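Local coordinates for polar amino acid ABC uptake transporter substrate binding protein (Streptococcus thermophilus LMG 18311, PDB 3HV1) that probably captures polar amino acids outside the cell and hands them to the membrane components of an ABC uptake transporter, at residues 71-76 against 95-100; 140-145 against 151-156; 162-167 against 179-184; 166-171 against 197-202; 232-237 against 250-255. One frame throughout, in Å; residues are numbered along the deposited sequence.

Interaction 1 (71-76 against 95-100); sequences MKETEL and KQSADF
Glu73 and Leu76 of helix 72-78 meet Ser97 and Ala98 in a small, partly buried van der Waals contact between the first turns of that helix and the loop that leads from helix 92-95 into strand 99-100. No hydrogen bond crosses it, and the two segments together bury 129 Å². The backbones come nearest at Glu73 and Ser97, whose CA atoms are 6.3 Å apart. There the aliphatic part of Glu73 does the touching: its CG lies 3.8 Å from Ser97 CB, and Ser97 OG is no closer than 4.0 Å to that methylene. The glutamate chain bends at chi2 (80°), which turns its carboxylate off the serine, and OE2 is hydrogen-bonded to Tyr88 OH. Ser97 OG is likewise engaged beyond the two segments, with Lys77 NZ, so each polar end has its own partner while the carbons pack. One turn further on, Leu76 carries its CG anti to the backbone N (chi1 -177°) and brings CD2 to 3.7 Å from Ala98 CB. The same leucine also rests on Ile84 of strand 83-84, so it packs on both the loop and that strand. Helix-to-loop packing of this kind, with the loop leading into short strand 99-100 of the mixed sheet, belongs to the alpha/beta architecture of a family 3 solute-binding protein.

Interaction 2 (140-145 against 151-156); sequences DAFNAS and DVVANQ
Phe142 meets Val153 end-on and supplies the whole of segment 140-145's contact with 151-156. The segment begins in the last turns of helix 137-144, with Asp140 O and Ala141 O serving as helical acceptors. Phe142 follows, its ring swung out from the helix by a first torsion anti to the backbone N (chi1 177°), so that its far end reaches the loop. Val153 comes from the opposite direction: its CG2 sits in the ring plane at the edge, 3.7 Å from Phe142 CZ and 4.1 Å from Phe142 CE1. Farther round the same edge, Gln156 O stands 4.2 Å from Phe142 CE2, a loose approach. Gln156 N bonds to Val153 O at 3.1 Å, which closes the turn between the two residues that meet the ring edge. Leu130 of strand 130-133 touches both Phe142 and Val153, and Tyr206 packs on the buried phenylalanine too. Next, Ala144 N bonds to Asp140 O at 2.9 Å and Ser145 N to Ala141 O, after which Ser145 leaves helical geometry. Strand 130-133, helix 137-144 and strand 158-161, parallel to the first, form a beta-alpha-beta crossover of the periplasmic-binding-protein fold, and this contact packs its helix against the returning loop.

Interaction 3 (162-167 against 179-184); sequences STFTQA and LLIDRV
The Phe164 ring meets Leu179 and Ile181 obliquely, through its CD1-CE1 side, while Tyr189 stacks on it from beyond the two segments. Leu179 makes the closest approach, with CD2 3.4 Å from Phe164 CE1; Ile181 CG2 lies 4.1 Å from that same CE1. Both aliphatic chains cross the phenylalanine side chain at about a right angle. Phe164 reaches them because its CG stands anti to the backbone N (chi1 176°), carrying the ring from the first turn of helix 164-173 over the strand. The second foothold is Ala167, three residues on, whose CB is 4.0 Å from Leu179 CD1, with Leu179 CD2 almost as close. Helix 164-173 thus lies against strand 178-182 as the helical part of a beta-alpha-beta crossover: strands 158-161 and 178-182 both run parallel to 130-133. The start of the helix is fixed by a capping box. Gln166 N donates to Thr163 OG1, though the position of that hydroxyl is less certain, and Thr163 N donates to Gln166 OE1 at 3.2 Å, from above the carbonyl plane (59° out of it). Ser162 N adds a weak bond to Gln166 OE1. Just after Ile181, the carboxylate of Asp182 is hydrogen-bonded to Asn107 and Gln109 of strand 105-114.

Interaction 4 (166-171 against 197-202); sequences QALIDL and DQYNVM
Tyr199 on strand 199-203 packs against Leu168 and Leu171 of helix 164-173, a helix-on-sheet contact in the alpha/beta lobe of this solute-binding protein. The segments are well separated as backbones, the nearest CA atoms, of Leu171 and Tyr199, being 10.2 Å apart, so long side chains have to bridge the gap; 101 Å² is buried in all. The tyrosine does most of the reaching. Its CG stands beside the backbone N and anti to the carbonyl carbon (chi1 -59°), which sends the ring axis and the hydroxyl toward the helix. The turn of the ring about that axis, almost square to the CA-CB-CG plane (chi2 -94°), then presents the CD1-CE1 side to the leucines. Leu168 and Leu171 adopt the same rotamer as each other, CG anti to the backbone N in both, but they use different branches. Leu171 offers CD2, which lies 4.0 Å from Tyr199 CE1 and 4.1 Å from Tyr199 CD1; the two side chains run antiparallel alongside each other. Leu168 brings CD1 across the outer end of the ring at an oblique angle, 4.1 Å from Tyr199 CE1. Leu190 of helix 183-192 touches both Leu168 and Tyr199, closing the apolar cluster. The phenol's polar end finds its partner just past the helix segment, in a hydrogen bond between Tyr199 OH and Asn172 OD1. Beside that bond, Leu168 CD1 remains 3.8 Å from Tyr199 OH, a carbon contact at the hydroxyl itself.

Interaction 5 (232-237 against 250-255); sequences TLYKNG and DVATDQ
Tyr234 and Asp250 point at each other from opposite directions, and their outer ends are joined by a hydrogen bond in which Tyr234 OH donates to Asp250 OD2 at 2.5 Å. The carboxylate approaches at the edge of the ring, with its CG in the ring plane, and the two flat groups are turned only 28° apart. OD2 receives the phenol through its syn lone pair, the one on the side of OD1. Both residues hold their CG anti to the backbone N; for Asp250 this extends the carboxylate toward the helix. The other oxygen is used within the loop: Ala252 N donates to Asp250 OD1 at 3.0 Å, nearly straight at 162°, though from 39° above the carboxylate plane. This is an Asx turn, and with both oxygens engaged the aspartate is fixed in rotation. The turn also brings Ala252 to the tyrosine, its CB lying 3.4 Å from Tyr234 CE1 and 3.7 Å from Tyr234 CD1, obliquely to the ring. In the fold, the contact joins the end of long helix 220-236 to the chain that follows helix 238-247. Phe239 of helix 238-247 touches both Tyr234 and Ala252, and Lys257 packs on the tyrosine. Val251 N, between the two turn residues, is bonded to Ser243 OG.

Interactions 2, 3 and 4 lie on one side of the chain's centre, and interaction 1 lies opposite 3 and 4, about 30 Å from interaction 3 between centres. Interactions 3 and 4 are neighbours, about 9 Å apart between centres, sharing Gln166, Ala167 and helix 164-173, while interaction 2 touches interaction 3 through Phe142 CB and Leu180 CD2, 4.2 Å apart. Interactions 1, 3 and 4 all reach the mixed sheet. Along the chain interaction 1 comes first, then 2, then 3 and 4 from a common start, then 5. The last returns to Arg183 of interaction 3, whose NH2 packs on Val251 CG1. This spread is consistent with the two-lobed form of solute-binding proteins.

Interaction 1 (71-76 against 95-100)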
# COMPACT_ATOMS: atom_id res chain seq x y z
N MSE A 71 -1.13 9.13 25.22
CA MSE A 71 -2.38 9.87 25.04
C MSE A 71 -2.60 10.40 23.63
O MSE A 71 -3.52 11.18 23.40
CB MSE A 71 -2.41 11.05 26.00
CG MSE A 71 -2.47 10.68 27.46
SE MSE A 71 -4.04 9.67 27.89
CE MSE A 71 -5.42 10.92 27.34
N LYS A 72 -1.78 9.95 22.68
CA LYS A 72 -1.90 10.45 21.32
C LYS A 72 -3.26 10.33 20.65
O LYS A 72 -3.74 11.31 20.09
CB LYS A 72 -0.82 9.82 20.42
CG LYS A 72 -0.87 8.31 20.31
CD LYS A 72 0.34 7.83 19.52
CE LYS A 72 0.49 6.32 19.62
NZ LYS A 72 0.80 5.91 21.02
N GLU A 73 -3.88 9.15 20.69
CA GLU A 73 -5.19 9.01 20.04
C GLU A 73 -6.23 9.87 20.73
O GLU A 73 -7.13 10.43 20.09
CB GLU A 73 -5.68 7.57 20.04
CG GLU A 73 -5.00 6.63 19.06
CD GLU A 73 -3.67 6.13 19.57
OE1 GLU A 73 -3.56 5.93 20.80
OE2 GLU A 73 -2.75 5.93 18.76
N THR A 74 -6.13 9.96 22.05
CA THR A 74 -7.07 10.76 22.81
C THR A 74 -6.91 12.23 22.43
O THR A 74 -7.89 12.91 22.17
CB THR A 74 -6.85 10.60 24.32
OG1 THR A 74 -7.05 9.23 24.68
CG2 THR A 74 -7.83 11.49 25.09
N GLU A 75 -5.66 12.69 22.40
CA GLU A 75 -5.36 14.07 22.04
C GLU A 75 -5.92 14.40 20.66
O GLU A 75 -6.44 15.50 20.43
CB GLU A 75 -3.85 14.30 22.04
CG GLU A 75 -3.23 14.36 23.41
CD GLU A 75 -3.33 15.74 24.01
OE1 GLU A 75 -2.57 16.64 23.58
OE2 GLU A 75 -4.18 15.93 24.91
N LEU A 76 -5.81 13.45 19.74
CA LEU A 76 -6.28 13.62 18.37
C LEU A 76 -7.80 13.72 18.30
O LEU A 76 -8.36 14.59 17.63
CB LEU A 76 -5.81 12.45 17.51
CG LEU A 76 -6.17 12.50 16.03
CD1 LEU A 76 -5.54 13.72 15.36
CD2 LEU A 76 -5.68 11.22 15.37
N LYS A 95 -6.46 2.34 13.73
CA LYS A 95 -7.43 2.63 12.68
C LYS A 95 -8.82 2.86 13.26
O LYS A 95 -9.67 3.47 12.62
CB LYS A 95 -7.46 1.48 11.67
CG LYS A 95 -6.19 1.36 10.85
CD LYS A 95 -6.30 0.26 9.81
CE LYS A 95 -7.36 0.59 8.77
NZ LYS A 95 -7.36 -0.41 7.67
N GLN A 96 -9.05 2.39 14.48
CA GLN A 96 -10.34 2.59 15.12
C GLN A 96 -10.44 4.05 15.55
O GLN A 96 -11.53 4.58 15.70
CB GLN A 96 -10.50 1.68 16.34
CG GLN A 96 -10.53 0.19 16.01
CD GLN A 96 -11.66 -0.19 15.06
OE1 GLN A 96 -11.67 0.21 13.89
NE2 GLN A 96 -12.62 -0.96 15.55
N SER A 97 -9.29 4.70 15.70
CA SER A 97 -9.25 6.10 16.12
C SER A 97 -8.83 7.10 15.05
O SER A 97 -9.03 8.31 15.21
CB SER A 97 -8.32 6.26 17.33
OG SER A 97 -8.82 5.56 18.46
N ALA A 98 -8.24 6.64 13.95
CA ALA A 98 -7.81 7.58 12.93
C ALA A 98 -7.65 7.05 11.52
O ALA A 98 -7.66 5.84 11.28
CB ALA A 98 -6.50 8.24 13.37
N ASP A 99 -7.51 7.98 10.58
CA ASP A 99 -7.29 7.67 9.17
C ASP A 99 -5.83 8.02 8.88
O ASP A 99 -5.30 8.99 9.42
CB ASP A 99 -8.22 8.49 8.29
CG ASP A 99 -9.57 7.81 8.07
OD1 ASP A 99 -9.76 6.69 8.60
OD2 ASP A 99 -10.42 8.40 7.36
N PHE A 100 -5.20 7.23 8.02
CA PHE A 100 -3.78 7.42 7.71
C PHE A 100 -3.44 7.89 6.31
O PHE A 100 -4.15 7.60 5.35
CB PHE A 100 -3.04 6.10 7.93
CG PHE A 100 -2.88 5.73 9.37
CD1 PHE A 100 -1.74 6.10 10.06
CD2 PHE A 100 -3.87 5.00 10.03
CE1 PHE A 100 -1.58 5.76 11.39
CE2 PHE A 100 -3.72 4.65 11.36
CZ PHE A 100 -2.57 5.03 12.05

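Interaction 2 (140-145 against 151-156)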
# COMPACT_ATOMS: atom_id res chain seq x y z
N ASP A 140 14.62 -9.01 19.82
CA ASP A 140 13.46 -9.89 19.76
C ASP A 140 13.27 -10.52 18.39
O ASP A 140 12.86 -11.69 18.29
CB ASP A 140 12.19 -9.12 20.15
CG ASP A 140 12.03 -9.01 21.65
OD1 ASP A 140 12.97 -8.54 22.33
OD2 ASP A 140 10.95 -9.39 22.16
N ALA A 141 13.55 -9.76 17.34
CA ALA A 141 13.40 -10.26 15.97
C ALA A 141 14.45 -11.32 15.68
O ALA A 141 14.19 -12.30 14.98
CB ALA A 141 13.52 -9.10 14.98
N PHE A 142 15.65 -11.11 16.22
CA PHE A 142 16.75 -12.04 16.04
C PHE A 142 16.35 -13.43 16.52
O PHE A 142 16.61 -14.43 15.86
CB PHE A 142 17.96 -11.57 16.82
CG PHE A 142 19.14 -12.49 16.75
CD1 PHE A 142 19.90 -12.59 15.59
CD2 PHE A 142 19.50 -13.26 17.85
CE1 PHE A 142 21.01 -13.42 15.53
CE2 PHE A 142 20.61 -14.11 17.80
CZ PHE A 142 21.37 -14.19 16.64
N ASN A 143 15.71 -13.48 17.69
CA ASN A 143 15.27 -14.74 18.28
C ASN A 143 14.02 -15.31 17.62
O ASN A 143 13.95 -16.50 17.32
CB ASN A 143 15.01 -14.57 19.78
CG ASN A 143 16.26 -14.22 20.55
OD1 ASN A 143 17.27 -14.92 20.47
ND2 ASN A 143 16.20 -13.14 21.32
N ALA A 144 13.03 -14.44 17.40
CA ALA A 144 11.76 -14.85 16.79
C ALA A 144 11.89 -15.51 15.43
O ALA A 144 11.10 -16.38 15.07
CB ALA A 144 10.82 -13.65 16.70
N SER A 145 12.89 -15.08 14.66
CA SER A 145 13.13 -15.64 13.33
C SER A 145 14.60 -16.04 13.23
O SER A 145 15.39 -15.40 12.53
CB SER A 145 12.81 -14.60 12.25
OG SER A 145 11.50 -14.08 12.41
N ASP A 151 20.68 -18.60 13.28
CA ASP A 151 21.23 -19.90 12.93
C ASP A 151 22.61 -19.86 12.29
O ASP A 151 23.40 -20.79 12.44
CB ASP A 151 20.29 -20.66 11.99
CG ASP A 151 18.96 -21.01 12.65
OD1 ASP A 151 18.91 -21.05 13.90
OD2 ASP A 151 17.98 -21.25 11.92
N VAL A 152 22.92 -18.77 11.58
CA VAL A 152 24.20 -18.67 10.89
C VAL A 152 25.32 -17.97 11.64
O VAL A 152 26.49 -18.29 11.43
CB VAL A 152 24.04 -17.99 9.53
CG1 VAL A 152 23.21 -18.86 8.61
CG2 VAL A 152 23.38 -16.64 9.71
N VAL A 153 24.99 -17.03 12.52
CA VAL A 153 26.02 -16.31 13.25
C VAL A 153 26.75 -17.17 14.28
O VAL A 153 26.24 -18.19 14.73
CB VAL A 153 25.43 -15.07 13.97
CG1 VAL A 153 24.69 -14.20 12.97
CG2 VAL A 153 24.52 -15.49 15.10
N ALA A 154 27.95 -16.74 14.64
CA ALA A 154 28.76 -17.47 15.61
C ALA A 154 28.04 -17.59 16.95
O ALA A 154 27.49 -16.61 17.46
CB ALA A 154 30.09 -16.75 15.80
N ASN A 155 28.05 -18.80 17.51
CA ASN A 155 27.42 -19.07 18.80
C ASN A 155 25.90 -18.99 18.77
O ASN A 155 25.24 -19.24 19.78
CB ASN A 155 27.96 -18.11 19.87
CG ASN A 155 29.45 -18.26 20.08
OD1 ASN A 155 30.10 -17.37 20.63
ND2 ASN A 155 30.01 -19.39 19.65
N GLN A 156 25.33 -18.64 17.62
CA GLN A 156 23.88 -18.51 17.48
C GLN A 156 23.32 -17.57 18.54
O GLN A 156 22.22 -17.77 19.05
CB GLN A 156 23.19 -19.87 17.61
CG GLN A 156 23.47 -20.85 16.48
CD GLN A 156 24.90 -21.34 16.47
OE1 GLN A 156 25.37 -21.92 17.45
NE2 GLN A 156 25.59 -21.13 15.36

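Interaction 3 (162-167 against 179-184)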
# COMPACT_ATOMS: atom_id res chain seq x y z
N SER A 162 24.27 -1.73 25.63
CA SER A 162 23.33 -0.80 26.25
C SER A 162 23.06 0.39 25.35
O SER A 162 21.91 0.83 25.21
CB SER A 162 23.88 -0.31 27.59
OG SER A 162 24.04 -1.39 28.50
N THR A 163 24.11 0.90 24.72
CA THR A 163 23.98 2.05 23.83
C THR A 163 24.51 1.74 22.43
O THR A 163 25.36 0.87 22.25
CB THR A 163 24.76 3.26 24.38
OG1 THR A 163 26.15 2.94 24.45
CG2 THR A 163 24.26 3.63 25.77
N PHE A 164 24.00 2.47 21.45
CA PHE A 164 24.42 2.29 20.07
C PHE A 164 25.89 2.70 19.94
O PHE A 164 26.63 2.14 19.13
CB PHE A 164 23.58 3.16 19.13
CG PHE A 164 24.02 3.10 17.70
CD1 PHE A 164 23.71 2.00 16.91
CD2 PHE A 164 24.77 4.13 17.14
CE1 PHE A 164 24.14 1.93 15.58
CE2 PHE A 164 25.20 4.07 15.82
CZ PHE A 164 24.88 2.97 15.04
N THR A 165 26.29 3.68 20.74
CA THR A 165 27.66 4.18 20.71
C THR A 165 28.67 3.07 21.05
O THR A 165 29.65 2.89 20.33
CB THR A 165 27.85 5.38 21.68
OG1 THR A 165 29.23 5.77 21.71
CG2 THR A 165 27.39 5.03 23.08
N GLN A 166 28.42 2.34 22.13
CA GLN A 166 29.32 1.26 22.53
C GLN A 166 29.36 0.22 21.42
O GLN A 166 30.42 -0.28 21.07
CB GLN A 166 28.82 0.57 23.80
CG GLN A 166 28.45 1.49 24.95
CD GLN A 166 27.79 0.73 26.08
OE1 GLN A 166 26.96 -0.16 25.84
NE2 GLN A 166 28.14 1.06 27.32
N ALA A 167 28.19 -0.10 20.88
CA ALA A 167 28.08 -1.09 19.82
C ALA A 167 28.97 -0.70 18.63
O ALA A 167 29.73 -1.52 18.12
CB ALA A 167 26.63 -1.22 19.38
N LEU A 179 26.35 -5.50 13.25
CA LEU A 179 25.43 -4.92 14.20
C LEU A 179 24.02 -4.91 13.61
O LEU A 179 23.83 -4.51 12.46
CB LEU A 179 25.87 -3.49 14.52
CG LEU A 179 24.90 -2.56 15.25
CD1 LEU A 179 24.55 -3.13 16.61
CD2 LEU A 179 25.55 -1.19 15.41
N LEU A 180 23.04 -5.36 14.39
CA LEU A 180 21.65 -5.37 13.95
C LEU A 180 20.98 -4.21 14.70
O LEU A 180 21.03 -4.16 15.93
CB LEU A 180 20.99 -6.71 14.32
CG LEU A 180 19.56 -6.98 13.83
CD1 LEU A 180 19.57 -7.08 12.32
CD2 LEU A 180 19.02 -8.27 14.45
N ILE A 181 20.36 -3.29 13.97
CA ILE A 181 19.73 -2.13 14.60
C ILE A 181 18.69 -1.52 13.65
O ILE A 181 18.70 -1.81 12.46
CB ILE A 181 20.80 -1.06 14.94
CG1 ILE A 181 20.20 0.08 15.75
CG2 ILE A 181 21.42 -0.53 13.66
CD1 ILE A 181 19.85 -0.29 17.16
N ASP A 182 17.78 -0.70 14.18
CA ASP A 182 16.76 -0.07 13.34
C ASP A 182 17.40 0.81 12.28
O ASP A 182 18.35 1.54 12.56
CB ASP A 182 15.83 0.82 14.16
CG ASP A 182 14.92 0.04 15.11
OD1 ASP A 182 13.70 0.29 15.07
OD2 ASP A 182 15.42 -0.79 15.89
N ARG A 183 16.85 0.76 11.07
CA ARG A 183 17.33 1.58 9.97
C ARG A 183 17.38 3.05 10.42
O ARG A 183 18.39 3.71 10.22
CB ARG A 183 16.38 1.45 8.79
CG ARG A 183 16.80 2.24 7.56
CD ARG A 183 15.65 2.34 6.58
NE ARG A 183 16.09 2.91 5.31
CZ ARG A 183 15.28 3.17 4.29
NH1 ARG A 183 13.98 2.90 4.39
NH2 ARG A 183 15.77 3.66 3.16
N VAL A 184 16.30 3.55 11.02
CA VAL A 184 16.30 4.96 11.45
C VAL A 184 17.49 5.35 12.33
O VAL A 184 17.97 6.48 12.26
CB VAL A 184 15.00 5.38 12.22
CG1 VAL A 184 13.84 5.53 11.25
CG2 VAL A 184 14.69 4.38 13.34

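Interaction 4 (166-171 against 197-202)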
# COMPACT_ATOMS: atom_id res chain seq x y z
N GLN A 166 28.42 2.34 22.13
CA GLN A 166 29.32 1.26 22.53
C GLN A 166 29.36 0.22 21.42
O GLN A 166 30.42 -0.28 21.07
CB GLN A 166 28.82 0.57 23.80
CG GLN A 166 28.45 1.49 24.95
CD GLN A 166 27.79 0.73 26.08
OE1 GLN A 166 26.96 -0.16 25.84
NE2 GLN A 166 28.14 1.06 27.32
N ALA A 167 28.19 -0.10 20.88
CA ALA A 167 28.08 -1.09 19.82
C ALA A 167 28.97 -0.70 18.63
O ALA A 167 29.73 -1.52 18.12
CB ALA A 167 26.63 -1.22 19.38
N LEU A 168 28.87 0.56 18.21
CA LEU A 168 29.67 1.03 17.08
C LEU A 168 31.16 0.98 17.40
O LEU A 168 31.98 0.59 16.57
CB LEU A 168 29.27 2.46 16.71
CG LEU A 168 29.90 3.01 15.43
CD1 LEU A 168 29.45 2.15 14.25
CD2 LEU A 168 29.50 4.46 15.21
N ILE A 169 31.54 1.39 18.62
CA ILE A 169 32.94 1.35 19.01
C ILE A 169 33.48 -0.05 18.74
O ILE A 169 34.54 -0.21 18.13
CB ILE A 169 33.12 1.70 20.51
CG1 ILE A 169 32.87 3.19 20.72
CG2 ILE A 169 34.52 1.31 20.98
CD1 ILE A 169 32.88 3.63 22.17
N ASP A 170 32.75 -1.06 19.18
CA ASP A 170 33.18 -2.43 18.98
C ASP A 170 33.14 -2.86 17.52
O ASP A 170 33.95 -3.69 17.09
CB ASP A 170 32.35 -3.38 19.84
CG ASP A 170 32.74 -3.32 21.32
OD1 ASP A 170 33.56 -2.45 21.69
OD2 ASP A 170 32.22 -4.14 22.10
N LEU A 171 32.20 -2.32 16.75
CA LEU A 171 32.14 -2.67 15.33
C LEU A 171 33.36 -2.07 14.65
O LEU A 171 33.97 -2.70 13.81
CB LEU A 171 30.86 -2.13 14.67
CG LEU A 171 30.61 -2.55 13.22
CD1 LEU A 171 30.28 -4.05 13.16
CD2 LEU A 171 29.46 -1.75 12.61
N ASP A 197 29.32 6.27 4.36
CA ASP A 197 29.91 5.57 3.22
C ASP A 197 31.04 4.60 3.55
O ASP A 197 31.66 4.06 2.64
CB ASP A 197 30.37 6.56 2.14
CG ASP A 197 31.29 7.63 2.67
OD1 ASP A 197 31.86 7.45 3.76
OD2 ASP A 197 31.44 8.66 1.97
N GLN A 198 31.30 4.38 4.83
CA GLN A 198 32.32 3.41 5.22
C GLN A 198 31.64 2.14 5.72
O GLN A 198 32.31 1.21 6.17
CB GLN A 198 33.24 3.99 6.31
CG GLN A 198 34.16 5.10 5.81
CD GLN A 198 35.02 5.69 6.91
OE1 GLN A 198 35.84 5.01 7.51
NE2 GLN A 198 34.82 6.98 7.18
N TYR A 199 30.32 2.09 5.62
CA TYR A 199 29.55 0.93 6.10
C TYR A 199 28.55 0.39 5.10
O TYR A 199 28.02 1.12 4.27
CB TYR A 199 28.75 1.30 7.34
CG TYR A 199 29.58 1.78 8.49
CD1 TYR A 199 30.02 0.90 9.47
CD2 TYR A 199 29.97 3.12 8.56
CE1 TYR A 199 30.83 1.34 10.50
CE2 TYR A 199 30.78 3.57 9.59
CZ TYR A 199 31.21 2.67 10.56
OH TYR A 199 32.02 3.10 11.57
N ASN A 200 28.27 -0.91 5.23
CA ASN A 200 27.24 -1.57 4.43
C ASN A 200 26.05 -1.57 5.39
O ASN A 200 26.17 -2.10 6.50
CB ASN A 200 27.60 -3.03 4.15
CG ASN A 200 28.79 -3.18 3.22
OD1 ASN A 200 29.67 -4.01 3.46
ND2 ASN A 200 28.82 -2.39 2.17
N VAL A 201 24.94 -0.96 4.99
CA VAL A 201 23.75 -0.93 5.82
C VAL A 201 22.73 -1.65 4.98
O VAL A 201 22.19 -1.10 4.02
CB VAL A 201 23.29 0.51 6.07
CG1 VAL A 201 22.12 0.51 7.05
CG2 VAL A 201 24.46 1.33 6.59
N MSE A 202 22.49 -2.91 5.34
CA MSE A 202 21.63 -3.79 4.58
C MSE A 202 20.35 -4.24 5.28
O MSE A 202 20.37 -4.53 6.48
CB MSE A 202 22.44 -5.03 4.21
CG MSE A 202 23.87 -4.73 3.74
SE MSE A 202 25.11 -6.18 3.81
CE MSE A 202 25.69 -6.04 5.62

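Interaction 5 (232-237 against 250-255)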
# COMPACT_ATOMS: atom_id res chain seq x y z
N THR A 232 4.62 16.15 -4.21
CA THR A 232 5.14 17.42 -4.68
C THR A 232 6.58 17.64 -4.25
O THR A 232 7.41 18.08 -5.05
CB THR A 232 4.25 18.58 -4.17
OG1 THR A 232 2.91 18.40 -4.65
CG2 THR A 232 4.77 19.91 -4.66
N LEU A 233 6.89 17.31 -2.99
CA LEU A 233 8.25 17.48 -2.47
C LEU A 233 9.23 16.53 -3.14
O LEU A 233 10.39 16.87 -3.32
CB LEU A 233 8.27 17.26 -0.95
CG LEU A 233 7.42 18.25 -0.15
CD1 LEU A 233 7.44 17.86 1.34
CD2 LEU A 233 7.96 19.65 -0.34
N TYR A 234 8.77 15.33 -3.49
CA TYR A 234 9.66 14.39 -4.17
C TYR A 234 9.91 14.89 -5.60
O TYR A 234 11.03 14.79 -6.11
CB TYR A 234 9.05 12.98 -4.20
CG TYR A 234 10.11 11.92 -4.44
CD1 TYR A 234 10.96 11.51 -3.42
CD2 TYR A 234 10.34 11.42 -5.73
CE1 TYR A 234 12.03 10.64 -3.67
CE2 TYR A 234 11.39 10.55 -5.99
CZ TYR A 234 12.24 10.17 -4.97
OH TYR A 234 13.29 9.32 -5.24
N LYS A 235 8.87 15.42 -6.23
CA LYS A 235 9.00 15.95 -7.60
C LYS A 235 9.93 17.15 -7.68
O LYS A 235 10.70 17.28 -8.63
CB LYS A 235 7.63 16.34 -8.17
CG LYS A 235 6.96 15.30 -9.05
CD LYS A 235 6.35 14.16 -8.25
CE LYS A 235 5.48 13.27 -9.15
NZ LYS A 235 4.72 12.23 -8.38
N ASN A 236 9.86 18.05 -6.69
CA ASN A 236 10.72 19.22 -6.72
C ASN A 236 12.07 19.05 -6.02
O ASN A 236 12.87 19.99 -5.98
CB ASN A 236 9.99 20.47 -6.19
CG ASN A 236 9.79 20.46 -4.69
OD1 ASN A 236 10.41 19.69 -3.95
ND2 ASN A 236 8.91 21.35 -4.22
N GLY A 237 12.33 17.86 -5.50
CA GLY A 237 13.61 17.59 -4.86
C GLY A 237 13.74 17.84 -3.37
O GLY A 237 14.72 17.43 -2.75
N ASP A 250 17.96 8.26 0.29
CA ASP A 250 16.57 8.54 -0.07
C ASP A 250 15.66 7.45 0.49
O ASP A 250 15.67 6.30 0.02
CB ASP A 250 16.46 8.60 -1.59
CG ASP A 250 15.05 8.86 -2.08
OD1 ASP A 250 14.15 9.06 -1.24
OD2 ASP A 250 14.84 8.87 -3.32
N VAL A 251 14.85 7.80 1.49
CA VAL A 251 13.97 6.81 2.12
C VAL A 251 12.53 6.80 1.59
O VAL A 251 11.68 6.09 2.11
CB VAL A 251 13.90 7.04 3.65
CG1 VAL A 251 15.31 7.02 4.22
CG2 VAL A 251 13.21 8.36 3.96
N ALA A 252 12.27 7.56 0.54
CA ALA A 252 10.93 7.63 -0.02
C ALA A 252 10.35 6.28 -0.41
O ALA A 252 11.02 5.45 -1.02
CB ALA A 252 10.93 8.55 -1.23
N THR A 253 9.09 6.06 -0.05
CA THR A 253 8.38 4.84 -0.39
C THR A 253 7.91 5.02 -1.83
O THR A 253 7.92 6.13 -2.35
CB THR A 253 7.13 4.65 0.47
OG1 THR A 253 6.32 5.82 0.38
CG2 THR A 253 7.50 4.38 1.94
N ASP A 254 7.49 3.93 -2.46
CA ASP A 254 7.00 4.04 -3.82
C ASP A 254 5.80 4.98 -3.89
O ASP A 254 5.62 5.69 -4.88
CB ASP A 254 6.63 2.65 -4.36
CG ASP A 254 7.86 1.80 -4.65
OD1 ASP A 254 8.91 2.38 -4.99
OD2 ASP A 254 7.76 0.56 -4.57
N GLN A 255 4.98 5.01 -2.84
CA GLN A 255 3.82 5.91 -2.83
C GLN A 255 4.25 7.37 -2.92
O GLN A 255 3.68 8.16 -3.69
CB GLN A 255 2.97 5.69 -1.57
CG GLN A 255 2.22 4.37 -1.57
CD GLN A 255 2.93 3.30 -0.78
OE1 GLN A 255 4.17 3.26 -0.72
NE2 GLN A 255 2.17 2.41 -0.17